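Local atomic coordinates of carboxynorspermidine decarboxylase (Campylobacter jejuni subsp. jejuni 81116, PDB entry 3N29), a protein that probably decarboxylates carboxynorspermidine to norspermidine with pyridoxal 5'-phosphate as cofactor, as a member of the beta/alpha-barrel basic amino acid decarboxylases. Residues Asp299-Ala304 with Gly346-Ala351; Ile323-Glu328 with Met355-Phe360. All coordinates share one frame; numbering follows the deposited sequence.

Contact 1 (Asp299-Ala304 with Gly346-Ala351)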
loop_
_atom_site.group_PDB
_atom_site.type_symbol
_atom_site.label_atom_id
_atom_site.label_comp_id
_atom_site.label_asym_id
_atom_site.label_seq_id
_atom_site.Cartn_x
_atom_site.Cartn_y
_atom_site.Cartn_z
ATOM N N ASP A 299 -4.131 -17.466 -2.789
ATOM C CA ASP A 299 -4.609 -16.431 -3.742
ATOM C C ASP A 299 -4.792 -15.052 -3.132
ATOM O O ASP A 299 -5.667 -14.224 -3.504
ATOM C CB ASP A 299 -5.867 -16.929 -4.508
ATOM C CG ASP A 299 -7.080 -17.217 -3.599
ATOM O OD1 ASP A 299 -6.976 -17.038 -2.401
ATOM O OD2 ASP A 299 -8.146 -17.642 -4.145
ATOM N N THR A 300 -3.947 -14.738 -2.165
ATOM C CA THR A 300 -3.980 -13.466 -1.528
ATOM C C THR A 300 -2.516 -13.076 -1.314
ATOM O O THR A 300 -1.608 -13.856 -1.605
ATOM C CB THR A 300 -4.788 -13.443 -0.205
ATOM O OG1 THR A 300 -5.043 -12.100 0.162
ATOM C CG2 THR A 300 -4.047 -14.104 1.021
ATOM N N SER A 301 -2.318 -11.836 -0.967
ATOM C CA SER A 301 -0.942 -11.276 -0.849
ATOM C C SER A 301 -0.825 -10.461 0.411
ATOM O O SER A 301 -1.687 -9.614 0.742
ATOM C CB SER A 301 -0.587 -10.455 -2.072
ATOM O OG SER A 301 0.333 -9.431 -1.771
ATOM N N SER A 302 0.262 -10.701 1.162
ATOM C CA SER A 302 0.511 -9.891 2.352
ATOM C C SER A 302 0.716 -8.462 1.929
ATOM O O SER A 302 0.053 -7.578 2.495
ATOM C CB SER A 302 1.728 -10.466 3.134
ATOM O OG SER A 302 2.833 -10.485 2.239
ATOM N N GLU A 303 1.527 -8.232 0.906
ATOM C CA GLU A 303 1.890 -6.871 0.465
ATOM C C GLU A 303 0.678 -6.034 -0.033
ATOM O O GLU A 303 0.532 -4.862 0.312
ATOM C CB GLU A 303 2.876 -6.967 -0.670
ATOM C CG GLU A 303 3.226 -5.585 -1.290
ATOM C CD GLU A 303 4.583 -5.047 -0.799
ATOM O OE1 GLU A 303 5.360 -5.859 -0.195
ATOM O OE2 GLU A 303 4.842 -3.836 -1.042
ATOM N N ALA A 304 -0.218 -6.679 -0.790
ATOM C CA ALA A 304 -1.313 -5.958 -1.444
ATOM C C ALA A 304 -2.573 -5.957 -0.605
ATOM O O ALA A 304 -3.372 -4.981 -0.700
ATOM C CB ALA A 304 -1.557 -6.589 -2.821
ATOM N N GLY A 346 2.101 -15.685 -0.594
ATOM C CA GLY A 346 1.180 -14.976 -1.472
ATOM C C GLY A 346 1.407 -15.200 -2.947
ATOM O O GLY A 346 2.344 -15.824 -3.362
ATOM N N ASN A 347 0.571 -14.542 -3.723
ATOM C CA ASN A 347 0.486 -14.682 -5.185
ATOM C C ASN A 347 1.112 -13.530 -6.006
ATOM O O ASN A 347 1.042 -13.552 -7.255
ATOM C CB ASN A 347 -0.930 -14.967 -5.678
ATOM C CG ASN A 347 -1.909 -13.888 -5.370
ATOM O OD1 ASN A 347 -1.619 -12.941 -4.587
ATOM N ND2 ASN A 347 -3.118 -14.023 -5.928
ATOM N N THR A 348 1.727 -12.557 -5.336
ATOM C CA THR A 348 2.505 -11.592 -6.055
ATOM C C THR A 348 3.797 -12.264 -6.452
ATOM O O THR A 348 4.161 -13.357 -5.940
ATOM C CB THR A 348 2.789 -10.313 -5.286
ATOM O OG1 THR A 348 3.706 -10.593 -4.238
ATOM C CG2 THR A 348 1.465 -9.741 -4.730
ATOM N N CYS A 349 4.468 -11.657 -7.416
ATOM C CA CYS A 349 5.806 -12.128 -7.804
ATOM C C CYS A 349 6.952 -11.729 -6.842
ATOM O O CYS A 349 8.079 -12.035 -7.135
ATOM C CB CYS A 349 6.081 -11.727 -9.285
ATOM S SG CYS A 349 4.836 -12.471 -10.406
ATOM N N LEU A 350 6.704 -11.155 -5.670
ATOM C CA LEU A 350 7.794 -10.700 -4.779
ATOM C C LEU A 350 8.278 -11.861 -3.955
ATOM O O LEU A 350 7.497 -12.624 -3.470
ATOM C CB LEU A 350 7.308 -9.645 -3.745
ATOM C CG LEU A 350 6.738 -8.357 -4.318
ATOM C CD1 LEU A 350 6.134 -7.452 -3.159
ATOM C CD2 LEU A 350 7.830 -7.672 -5.088
ATOM N N ALA A 351 9.574 -11.972 -3.770
ATOM C CA ALA A 351 10.150 -13.021 -2.889
ATOM C C ALA A 351 9.637 -12.993 -1.459
ATOM O O ALA A 351 9.405 -14.049 -0.838
ATOM C CB ALA A 351 11.667 -12.858 -2.897
#
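T300 and N347 make the backbone link between the two segments: N347 N donates to T300 O over 3.1 Å. Beside it, G346 has no side chain, and its CA can lie 4.3 Å from S301 CA with the T300 carbonyl lodged close by. The next touch is a methyl one. T348 CG2 presses against S301, 3.2 Å from S301 OG and 3.4 Å from S301 CB, the latter tighter than ordinary carbon contact. Farther along, the side chains of E303 and L350 cross at about a right angle, so one methyl, L350 CD1, meets the carboxylate end of E303, 3.5 Å from E303 OE1.

What positions these groups lies one shell out. S301 is the N-cap of the short helix that follows: with OG anti to the backbone N (chi1 151°), its hydroxyl accepts from A304 N at 3.0 Å. D353 ties both sides together, since its OD2 bonds S301 OG and T348 OG1 while its OD1 bonds S302 OG. The second subunit completes the shell: R180 of that subunit bonds the carbonyls of G346 and L350. The E303 chain bends at chi2, 101°, and its OE2 is salt-bridged to K382 of the second subunit.

C349, between T348 and L350, touches a bound pyridoxal phosphate. The run from G346 through T348 and C349 to D353 is consistent with the cysteine loop of ornithine decarboxylase relatives, in which the C-terminal beta domain of one subunit presents a cysteine to the active site of its partner, so that catalytic centres form at the dimer interface.

Contact 2 (Ile323-Glu328 with Met355-Phe360)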
loop_
_atom_site.group_PDB
_atom_site.type_symbol
_atom_site.label_atom_id
_atom_site.label_comp_id
_atom_site.label_asym_id
_atom_site.label_seq_id
_atom_site.Cartn_x
_atom_site.Cartn_y
_atom_site.Cartn_z
ATOM N N ILE A 323 0.870 -19.707 15.125
ATOM C CA ILE A 323 2.110 -19.092 14.550
ATOM C C ILE A 323 3.338 -19.803 15.139
ATOM O O ILE A 323 3.525 -19.866 16.388
ATOM C CB ILE A 323 2.178 -17.584 14.819
ATOM C CG1 ILE A 323 1.008 -16.823 14.170
ATOM C CG2 ILE A 323 3.602 -17.013 14.452
ATOM C CD1 ILE A 323 0.799 -15.444 14.789
ATOM N N LEU A 324 4.191 -20.329 14.259
ATOM C CA LEU A 324 5.491 -20.903 14.646
ATOM C C LEU A 324 6.637 -19.883 14.451
ATOM O O LEU A 324 7.532 -19.860 15.258
ATOM C CB LEU A 324 5.842 -22.098 13.795
ATOM C CG LEU A 324 4.860 -23.278 13.952
ATOM C CD1 LEU A 324 5.080 -24.283 12.787
ATOM C CD2 LEU A 324 4.957 -23.990 15.298
ATOM N N ALA A 325 6.580 -19.052 13.397
ATOM C CA ALA A 325 7.656 -18.126 13.078
ATOM C C ALA A 325 7.093 -17.081 12.170
ATOM O O ALA A 325 6.187 -17.366 11.366
ATOM C CB ALA A 325 8.837 -18.807 12.410
ATOM N N THR A 326 7.646 -15.885 12.306
ATOM C CA THR A 326 7.316 -14.776 11.406
ATOM C C THR A 326 8.050 -14.800 10.108
ATOM O O THR A 326 9.083 -15.487 9.904
ATOM C CB THR A 326 7.576 -13.410 12.134
ATOM O OG1 THR A 326 8.965 -13.152 12.168
ATOM C CG2 THR A 326 7.002 -13.341 13.595
ATOM N N ARG A 327 7.538 -14.028 9.142
ATOM C CA ARG A 327 8.237 -13.787 7.867
ATOM C C ARG A 327 9.639 -13.309 8.074
ATOM O O ARG A 327 10.530 -13.602 7.248
ATOM C CB ARG A 327 7.461 -12.681 7.097
ATOM C CG ARG A 327 8.061 -12.125 5.823
ATOM C CD ARG A 327 7.222 -10.960 5.325
ATOM N NE ARG A 327 7.873 -10.139 4.289
ATOM C CZ ARG A 327 8.522 -9.018 4.521
ATOM N NH1 ARG A 327 8.693 -8.579 5.745
ATOM N NH2 ARG A 327 9.023 -8.350 3.536
ATOM N N GLU A 328 9.859 -12.555 9.161
ATOM C CA GLU A 328 11.204 -12.040 9.465
ATOM C C GLU A 328 12.076 -13.061 10.250
ATOM O O GLU A 328 13.137 -12.704 10.780
ATOM C CB GLU A 328 11.128 -10.692 10.220
ATOM C CG GLU A 328 10.228 -9.538 9.504
ATOM C CD GLU A 328 8.632 -9.736 9.508
ATOM O OE1 GLU A 328 7.996 -10.352 10.415
ATOM O OE2 GLU A 328 8.010 -9.261 8.524
ATOM N N MET A 355 3.451 -14.810 4.611
ATOM C CA MET A 355 2.698 -14.426 5.795
ATOM C C MET A 355 3.355 -14.873 7.117
ATOM O O MET A 355 3.171 -14.214 8.155
ATOM C CB MET A 355 1.284 -14.949 5.726
ATOM C CG MET A 355 0.396 -14.324 4.644
ATOM S SD MET A 355 0.860 -14.731 2.828
ATOM C CE MET A 355 -0.729 -14.129 1.980
ATOM N N GLY A 356 4.077 -16.003 7.080
ATOM C CA GLY A 356 4.691 -16.611 8.239
ATOM C C GLY A 356 4.637 -18.125 8.165
ATOM O O GLY A 356 4.199 -18.687 7.148
ATOM N N GLU A 357 5.134 -18.818 9.211
ATOM C CA GLU A 357 5.113 -20.261 9.284
ATOM C C GLU A 357 4.105 -20.656 10.360
ATOM O O GLU A 357 4.134 -20.072 11.448
ATOM C CB GLU A 357 6.492 -20.792 9.711
ATOM C CG GLU A 357 6.593 -22.242 9.554
ATOM C CD GLU A 357 7.910 -22.830 10.133
ATOM O OE1 GLU A 357 7.974 -24.091 10.323
ATOM O OE2 GLU A 357 8.822 -22.028 10.443
ATOM N N TYR A 358 3.173 -21.543 10.020
ATOM C CA TYR A 358 2.074 -21.871 10.907
ATOM C C TYR A 358 1.915 -23.380 11.029
ATOM O O TYR A 358 2.265 -24.154 10.092
ATOM C CB TYR A 358 0.757 -21.302 10.339
ATOM C CG TYR A 358 0.671 -19.797 10.123
ATOM C CD1 TYR A 358 -0.048 -19.000 10.987
ATOM C CD2 TYR A 358 1.309 -19.170 9.033
ATOM C CE1 TYR A 358 -0.157 -17.634 10.784
ATOM C CE2 TYR A 358 1.197 -17.751 8.826
ATOM C CZ TYR A 358 0.468 -17.006 9.707
ATOM O OH TYR A 358 0.329 -15.649 9.498
ATOM N N ALA A 359 1.379 -23.788 12.180
ATOM C CA ALA A 359 1.169 -25.147 12.530
ATOM C C ALA A 359 -0.326 -25.392 12.427
ATOM O O ALA A 359 -1.111 -24.608 13.013
ATOM C CB ALA A 359 1.595 -25.406 13.964
ATOM N N PHE A 360 -0.672 -26.464 11.708
ATOM C CA PHE A 360 -2.049 -26.951 11.564
ATOM C C PHE A 360 -2.189 -28.373 12.149
ATOM O O PHE A 360 -1.177 -29.092 12.258
ATOM C CB PHE A 360 -2.442 -26.973 10.076
ATOM C CG PHE A 360 -2.471 -25.614 9.412
ATOM C CD1 PHE A 360 -3.676 -24.922 9.250
ATOM C CD2 PHE A 360 -1.313 -25.034 8.911
ATOM C CE1 PHE A 360 -3.732 -23.692 8.591
ATOM C CE2 PHE A 360 -1.363 -23.786 8.295
ATOM C CZ PHE A 360 -2.549 -23.107 8.145
HETATM O O HOH W 1 5.052 -12.876 9.658
#
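The ring of Y358 lies side by side with I323, both side chains pointing the same way. I323 CG1 approaches Y358 CE1 obliquely at 3.7 Å, and the ring's hydroxyl is bonded to S316 O. A second flat group, the guanidinium of R327, has E328 OE2 in its plane at the edge, a salt bridge that stays doubtful because the arginine side chain has a second modelled position.

Between these lies a classic beta bulge, in which L324 and A325 together face E357 on the antiparallel strand 354-360. E357 O is gripped twice, by L324 N at 2.8 Å and by A325 N at 3.3 Å, both donors coming from the same face of its carbonyl plane. The return bond, E357 N to A325 O, is almost straight at 177°. Two residues, L324 and A325, facing one shift the register by one, and L324 turns its CD1 onto A359 CB, 3.8 Å away. With CG anti to the backbone N (chi1 -169°), E357 runs out extended: its OE2 passes 3.8 Å from A325 CB, and its OE1 forms a salt bridge with K293.

At R327, in the loop, a water bridges the two backbones, donating to M355 O at 2.8 Å and accepting from R327 N at the same distance.

Overall arrangement
The two contacts sit in the same C-terminal beta domain with centres about 15 Å apart, and their segments alternate along the chain: 299-304, 323-328, 346-351, then 355-360. Contact 2 pairs two strands of one mixed sheet, while contact 1 joins the connections that follow two of its other strands, 294-298 and 340-345. Those two strands pair with each other, and 340-345 pairs in turn with 354-360, whose other neighbour is 321-325. M355 joins the two sites, its CE packing 3.5 Å from T300 CG2. Contact 1 is within reach of the second subunit and touches a bound pyridoxal phosphate, whereas no other chain of the assembly touches the segments of contact 2.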